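Local coordinates for protein Ddb_g0293866 (Dictyostelium discoideum, PDB 5LW6) that binds ADP-ribose through the macrodomain that makes up this fragment, and as a whole protein probably senses DNA damage and binds poly-ADP-ribose, at residues T74-H88 and S112-F125. Sequence-based numbering, arbitrary orientation.
Sequences TEISANAISEYLHFH and SFKKHFNDKWDKRF
Arg-124 reaches across to the C-terminal end of helix 70-87 and holds it by two carbonyls. Its NH1 donates to O of His-88 at 2.8 Å, and also to the backbone O of Glu-91; NH2 reaches O of Leu-85 at 2.9 Å by a more bent bond (135°). The oxygens of His-88 and Leu-85 lie somewhat out of the guanidinium plane. Asp-122 sets up this reach in a two-nitrogen, side-on salt bridge, NE to OD1 and NH2 to OD2, while the same OD1 closes an Asx turn by accepting from the backbone N of Arg-124. A bend at chi3 turns the guanidinium back, and Leu-85 CD2 lies over the centre of one face, 3.9 Å from Arg-124 CZ. The other methyl of Leu-85, CD1, rests on CB of Asp-122 and CB of Phe-125.

Further back along the helix, Ile-81 covers the Phe-125 ring: CG2 sits above its centre and CD1 meets CE1 at 3.7 Å. Ala-78, small enough to let the backbones come close, packs its CB against CB of His-116 at 3.5 Å and against CD2 of Phe-113. The edge of Phe-117 is turned to the carbonyl O of Ala-78, with CE1 3.4 Å from it. With chi1 at -72°, the imidazole of His-116 folds back so that ND1 donates to O of Ser-112, one turn earlier, while CA of Glu-75 lies over one ring face and the Asn-79 amide stands nearly upright to the ring. At the far end, CG2 of Thr-74 meets CE1 of Phe-113 at 3.8 Å.

The helical segments 74-87 and 112-116 cross at -44°. Met-98 of strand 95-101 touches Ser-77, Phe-113 and Phe-125, and helix 237-253 packs against Ile-81 through Phe-249. Both helices thus pack beside the mixed sheet of the macrodomain's alpha/beta fold, and the loop after helix 107-116 leads into strand 125-130 at one sheet edge.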
loop_
_atom_site.group_PDB
_atom_site.type_symbol
_atom_site.label_atom_id
_atom_site.label_comp_id
_atom_site.label_asym_id
_atom_site.label_seq_id
_atom_site.Cartn_x
_atom_site.Cartn_y
_atom_site.Cartn_z
ATOM N N THR A 74 -2.825 10.107 -9.506
ATOM C CA THR A 74 -3.888 10.686 -8.682
ATOM C C THR A 74 -5.234 10.202 -9.126
ATOM O O THR A 74 -6.060 9.813 -8.315
ATOM C CB THR A 74 -3.828 12.229 -8.735
ATOM O OG1 THR A 74 -2.554 12.645 -8.226
ATOM C CG2 THR A 74 -5.016 12.869 -7.967
ATOM N N GLU A 75 -5.482 10.210 -10.437
ATOM C CA GLU A 75 -6.787 9.793 -10.945
ATOM C C GLU A 75 -7.020 8.303 -10.628
ATOM O O GLU A 75 -8.126 7.881 -10.210
ATOM C CB GLU A 75 -6.851 10.071 -12.467
ATOM C CG GLU A 75 -7.332 8.941 -13.362
ATOM C CD GLU A 75 -6.916 9.210 -14.786
ATOM O OE1 GLU A 75 -7.000 10.417 -15.219
ATOM O OE2 GLU A 75 -6.510 8.229 -15.456
ATOM N N ILE A 76 -5.999 7.488 -10.844
ATOM C CA ILE A 76 -6.130 6.048 -10.627
ATOM C C ILE A 76 -6.346 5.761 -9.137
ATOM O O ILE A 76 -7.265 5.053 -8.796
ATOM C CB ILE A 76 -4.913 5.304 -11.152
ATOM C CG1 ILE A 76 -4.931 5.283 -12.658
ATOM C CG2 ILE A 76 -4.834 3.860 -10.629
ATOM C CD1 ILE A 76 -3.583 4.996 -13.240
ATOM N N SER A 77 -5.525 6.348 -8.273
ATOM C CA SER A 77 -5.597 6.183 -6.864
ATOM C C SER A 77 -6.999 6.593 -6.376
ATOM O O SER A 77 -7.684 5.865 -5.643
ATOM C CB SER A 77 -4.553 7.174 -6.195
ATOM O OG SER A 77 -4.611 7.012 -4.833
ATOM N N ALA A 78 -7.406 7.809 -6.720
ATOM C CA ALA A 78 -8.685 8.354 -6.204
ATOM C C ALA A 78 -9.848 7.493 -6.660
ATOM O O ALA A 78 -10.770 7.198 -5.901
ATOM C CB ALA A 78 -8.938 9.776 -6.672
ATOM N N ASN A 79 -9.825 7.128 -7.941
ATOM C CA ASN A 79 -10.882 6.334 -8.466
ATOM C C ASN A 79 -10.934 4.923 -7.809
ATOM O O ASN A 79 -12.016 4.410 -7.514
ATOM C CB ASN A 79 -10.818 6.285 -10.016
ATOM C CG ASN A 79 -11.475 7.543 -10.685
ATOM O OD1 ASN A 79 -11.182 7.848 -11.850
ATOM N ND2 ASN A 79 -12.343 8.275 -9.967
ATOM N N ALA A 80 -9.788 4.271 -7.598
ATOM C CA ALA A 80 -9.737 2.958 -7.038
ATOM C C ALA A 80 -10.240 3.015 -5.577
ATOM O O ALA A 80 -10.966 2.131 -5.105
ATOM C CB ALA A 80 -8.334 2.387 -7.079
ATOM N N ILE A 81 -9.851 4.079 -4.874
ATOM C CA ILE A 81 -10.193 4.234 -3.484
ATOM C C ILE A 81 -11.709 4.397 -3.368
ATOM O O ILE A 81 -12.370 3.799 -2.499
ATOM C CB ILE A 81 -9.428 5.422 -2.815
ATOM C CG1 ILE A 81 -7.943 4.997 -2.555
ATOM C CG2 ILE A 81 -10.051 5.847 -1.463
ATOM C CD1 ILE A 81 -6.976 6.155 -2.353
ATOM N N SER A 82 -12.239 5.248 -4.223
ATOM C CA SER A 82 -13.663 5.506 -4.216
ATOM C C SER A 82 -14.454 4.263 -4.612
ATOM O O SER A 82 -15.497 3.974 -4.024
ATOM C CB SER A 82 -14.025 6.788 -5.011
ATOM O OG SER A 82 -15.409 6.988 -4.888
ATOM N N GLU A 83 -13.946 3.470 -5.564
ATOM C CA GLU A 83 -14.561 2.253 -5.961
ATOM C C GLU A 83 -14.685 1.277 -4.775
ATOM O O GLU A 83 -15.771 0.712 -4.518
ATOM C CB GLU A 83 -13.806 1.614 -7.106
ATOM C CG GLU A 83 -14.351 0.304 -7.656
ATOM C CD GLU A 83 -13.461 -0.302 -8.748
ATOM O OE1 GLU A 83 -12.231 -0.448 -8.481
ATOM O OE2 GLU A 83 -13.960 -0.653 -9.871
ATOM N N TYR A 84 -13.589 1.110 -4.069
ATOM C CA TYR A 84 -13.556 0.226 -2.904
ATOM C C TYR A 84 -14.487 0.757 -1.814
ATOM O O TYR A 84 -15.347 0.004 -1.283
ATOM C CB TYR A 84 -12.112 0.156 -2.423
ATOM C CG TYR A 84 -11.944 -0.721 -1.152
ATOM C CD1 TYR A 84 -11.866 -2.114 -1.266
ATOM C CD2 TYR A 84 -11.906 -0.173 0.101
ATOM C CE1 TYR A 84 -11.716 -2.916 -0.135
ATOM C CE2 TYR A 84 -11.774 -0.966 1.249
ATOM C CZ TYR A 84 -11.712 -2.323 1.135
ATOM O OH TYR A 84 -11.617 -3.037 2.330
ATOM N N LEU A 85 -14.385 2.045 -1.470
ATOM C CA LEU A 85 -15.209 2.591 -0.343
ATOM C C LEU A 85 -16.720 2.573 -0.653
ATOM O O LEU A 85 -17.541 2.333 0.217
ATOM C CB LEU A 85 -14.712 3.938 0.092
ATOM C CG LEU A 85 -13.317 3.963 0.748
ATOM C CD1 LEU A 85 -12.910 5.420 1.010
ATOM C CD2 LEU A 85 -13.323 3.196 2.044
ATOM N N HIS A 86 -17.090 2.865 -1.881
ATOM C CA HIS A 86 -18.509 2.835 -2.283
ATOM C C HIS A 86 -19.029 1.455 -2.243
ATOM O O HIS A 86 -20.147 1.241 -1.786
ATOM C CB HIS A 86 -18.669 3.397 -3.704
ATOM C CG HIS A 86 -18.593 4.893 -3.736
ATOM N ND1 HIS A 86 -18.188 5.609 -4.848
ATOM C CD2 HIS A 86 -18.835 5.805 -2.776
ATOM C CE1 HIS A 86 -18.216 6.903 -4.573
ATOM N NE2 HIS A 86 -18.576 7.046 -3.311
ATOM N N PHE A 87 -18.268 0.497 -2.729
ATOM C CA PHE A 87 -18.663 -0.881 -2.676
ATOM C C PHE A 87 -18.943 -1.283 -1.219
ATOM O O PHE A 87 -19.881 -2.092 -0.944
ATOM C CB PHE A 87 -17.590 -1.756 -3.254
ATOM C CG PHE A 87 -17.896 -3.199 -3.284
ATOM C CD1 PHE A 87 -18.557 -3.752 -4.346
ATOM C CD2 PHE A 87 -17.477 -4.051 -2.221
ATOM C CE1 PHE A 87 -18.830 -5.122 -4.336
ATOM C CE2 PHE A 87 -17.746 -5.417 -2.241
ATOM C CZ PHE A 87 -18.396 -5.945 -3.322
ATOM N N HIS A 88 -18.098 -0.800 -0.311
ATOM C CA HIS A 88 -18.176 -1.084 1.094
ATOM C C HIS A 88 -18.861 -0.008 1.892
ATOM O O HIS A 88 -18.489 0.244 3.048
ATOM C CB HIS A 88 -16.752 -1.254 1.620
ATOM C CG HIS A 88 -16.089 -2.499 1.156
ATOM N ND1 HIS A 88 -16.530 -3.745 1.493
ATOM C CD2 HIS A 88 -14.957 -2.698 0.455
ATOM C CE1 HIS A 88 -15.699 -4.673 1.030
ATOM N NE2 HIS A 88 -14.757 -4.061 0.361
ATOM N N SER A 112 -7.670 17.641 -6.207
ATOM C CA SER A 112 -7.851 16.673 -7.261
ATOM C C SER A 112 -8.565 15.473 -6.698
ATOM O O SER A 112 -9.489 14.941 -7.334
ATOM C CB SER A 112 -6.512 16.189 -7.832
ATOM O OG SER A 112 -6.768 15.478 -9.025
ATOM N N PHE A 113 -8.132 15.007 -5.515
ATOM C CA PHE A 113 -8.867 13.982 -4.853
ATOM C C PHE A 113 -10.307 14.384 -4.619
ATOM O O PHE A 113 -11.229 13.582 -4.891
ATOM C CB PHE A 113 -8.213 13.461 -3.531
ATOM C CG PHE A 113 -7.119 12.473 -3.780
ATOM C CD1 PHE A 113 -5.883 12.900 -4.065
ATOM C CD2 PHE A 113 -7.318 11.138 -3.654
ATOM C CE1 PHE A 113 -4.821 12.008 -4.300
ATOM C CE2 PHE A 113 -6.309 10.216 -3.938
ATOM C CZ PHE A 113 -5.054 10.633 -4.276
ATOM N N LYS A 114 -10.521 15.591 -4.108
ATOM C CA LYS A 114 -11.874 16.056 -3.852
ATOM C C LYS A 114 -12.746 16.016 -5.086
ATOM O O LYS A 114 -13.910 15.599 -5.017
ATOM C CB LYS A 114 -11.882 17.504 -3.383
ATOM C CG LYS A 114 -11.528 17.736 -1.956
ATOM C CD LYS A 114 -11.666 19.242 -1.600
ATOM C CE LYS A 114 -11.245 19.539 -0.149
ATOM N NZ LYS A 114 -11.452 20.974 0.160
ATOM N N LYS A 115 -12.162 16.332 -6.222
ATOM C CA LYS A 115 -12.873 16.357 -7.472
ATOM C C LYS A 115 -13.300 14.947 -7.877
ATOM O O LYS A 115 -14.453 14.727 -8.243
ATOM C CB LYS A 115 -11.989 17.008 -8.531
ATOM C CG LYS A 115 -12.506 16.968 -9.938
ATOM C CD LYS A 115 -11.410 17.327 -10.983
ATOM C CE LYS A 115 -12.054 17.634 -12.360
ATOM N NZ LYS A 115 -11.183 17.781 -13.591
ATOM N N HIS A 116 -12.409 13.977 -7.725
ATOM C CA HIS A 116 -12.758 12.581 -8.005
ATOM C C HIS A 116 -13.755 11.977 -7.065
ATOM O O HIS A 116 -14.375 11.014 -7.389
ATOM C CB HIS A 116 -11.460 11.720 -8.056
ATOM C CG HIS A 116 -10.658 11.991 -9.272
ATOM N ND1 HIS A 116 -9.612 12.895 -9.320
ATOM C CD2 HIS A 116 -10.803 11.522 -10.532
ATOM C CE1 HIS A 116 -9.159 12.977 -10.562
ATOM N NE2 HIS A 116 -9.878 12.172 -11.305
ATOM N N PHE A 117 -13.926 12.542 -5.857
ATOM C CA PHE A 117 -14.854 12.073 -4.918
ATOM C C PHE A 117 -16.169 12.838 -4.990
ATOM O O PHE A 117 -17.024 12.641 -4.144
ATOM C CB PHE A 117 -14.324 12.228 -3.477
ATOM C CG PHE A 117 -13.068 11.469 -3.178
ATOM C CD1 PHE A 117 -12.793 10.265 -3.864
ATOM C CD2 PHE A 117 -12.202 11.915 -2.180
ATOM C CE1 PHE A 117 -11.648 9.573 -3.579
ATOM C CE2 PHE A 117 -11.045 11.219 -1.875
ATOM C CZ PHE A 117 -10.777 10.018 -2.592
ATOM N N ASN A 118 -16.318 13.717 -5.972
ATOM C CA ASN A 118 -17.561 14.407 -6.204
ATOM C C ASN A 118 -18.006 15.223 -5.019
ATOM O O ASN A 118 -19.203 15.278 -4.687
ATOM C CB ASN A 118 -18.645 13.408 -6.645
ATOM C CG ASN A 118 -18.218 12.604 -7.859
ATOM O OD1 ASN A 118 -18.088 11.378 -7.824
ATOM N ND2 ASN A 118 -17.952 13.314 -8.943
ATOM N N ASP A 119 -17.017 15.825 -4.351
ATOM C CA ASP A 119 -17.210 16.586 -3.092
ATOM C C ASP A 119 -17.835 15.817 -1.940
ATOM O O ASP A 119 -18.457 16.424 -1.058
ATOM C CB ASP A 119 -17.961 17.953 -3.332
ATOM C CG ASP A 119 -17.055 19.021 -3.945
ATOM O OD1 ASP A 119 -15.948 19.240 -3.408
ATOM O OD2 ASP A 119 -17.408 19.612 -5.016
ATOM N N LYS A 120 -17.670 14.489 -1.930
ATOM C CA LYS A 120 -18.206 13.652 -0.875
ATOM C C LYS A 120 -17.043 12.789 -0.426
ATOM O O LYS A 120 -17.006 11.608 -0.612
ATOM C CB LYS A 120 -19.401 12.831 -1.315
ATOM C CG LYS A 120 -20.671 13.671 -1.609
ATOM C CD LYS A 120 -21.739 12.881 -2.314
ATOM C CE LYS A 120 -21.357 12.678 -3.759
ATOM N NZ LYS A 120 -22.398 11.897 -4.450
ATOM N N TRP A 121 -16.098 13.429 0.205
ATOM C CA TRP A 121 -14.908 12.715 0.723
ATOM C C TRP A 121 -15.318 11.764 1.841
ATOM O O TRP A 121 -15.866 12.166 2.840
ATOM C CB TRP A 121 -13.910 13.738 1.201
ATOM C CG TRP A 121 -12.578 13.228 1.540
ATOM C CD1 TRP A 121 -12.247 12.273 2.488
ATOM C CD2 TRP A 121 -11.321 13.660 0.956
ATOM N NE1 TRP A 121 -10.884 12.097 2.524
ATOM C CE2 TRP A 121 -10.293 12.949 1.617
ATOM C CE3 TRP A 121 -10.982 14.578 -0.042
ATOM C CZ2 TRP A 121 -8.973 13.125 1.295
ATOM C CZ3 TRP A 121 -9.705 14.810 -0.320
ATOM C CH2 TRP A 121 -8.679 14.030 0.306
ATOM N N ASP A 122 -15.071 10.472 1.682
ATOM C CA ASP A 122 -15.427 9.484 2.688
ATOM C C ASP A 122 -14.668 9.672 3.986
ATOM O O ASP A 122 -13.456 9.746 3.973
ATOM C CB ASP A 122 -15.153 8.088 2.101
ATOM C CG ASP A 122 -15.865 6.999 2.828
ATOM O OD1 ASP A 122 -15.685 6.879 4.070
ATOM O OD2 ASP A 122 -16.683 6.298 2.169
ATOM N N LYS A 123 -15.376 9.783 5.123
ATOM C CA LYS A 123 -14.756 9.931 6.467
ATOM C C LYS A 123 -13.733 8.854 6.785
ATOM O O LYS A 123 -12.892 9.068 7.605
ATOM C CB LYS A 123 -15.824 9.954 7.608
ATOM C CG LYS A 123 -16.659 8.674 7.699
ATOM C CD LYS A 123 -17.792 8.600 8.773
ATOM C CE LYS A 123 -18.247 7.132 8.807
ATOM N NZ LYS A 123 -19.499 6.830 9.545
ATOM N N ARG A 124 -13.812 7.706 6.106
ATOM C CA ARG A 124 -12.902 6.589 6.341
ATOM C C ARG A 124 -11.589 6.706 5.607
ATOM O O ARG A 124 -10.736 5.883 5.846
ATOM C CB ARG A 124 -13.524 5.281 5.957
ATOM C CG ARG A 124 -14.743 4.871 6.796
ATOM C CD ARG A 124 -15.517 3.737 6.170
ATOM N NE ARG A 124 -16.084 4.036 4.865
ATOM C CZ ARG A 124 -16.624 3.107 4.063
ATOM N NH1 ARG A 124 -16.668 1.856 4.424
ATOM N NH2 ARG A 124 -17.129 3.438 2.884
ATOM N N PHE A 125 -11.437 7.727 4.759
ATOM C CA PHE A 125 -10.186 7.917 4.019
ATOM C C PHE A 125 -9.481 9.165 4.429
ATOM O O PHE A 125 -10.114 10.248 4.507
ATOM C CB PHE A 125 -10.486 8.006 2.547
ATOM C CG PHE A 125 -9.297 8.313 1.721
ATOM C CD1 PHE A 125 -8.168 7.515 1.773
ATOM C CD2 PHE A 125 -9.293 9.432 0.907
ATOM C CE1 PHE A 125 -7.063 7.848 0.991
ATOM C CE2 PHE A 125 -8.228 9.747 0.114
ATOM C CZ PHE A 125 -7.094 8.954 0.185
#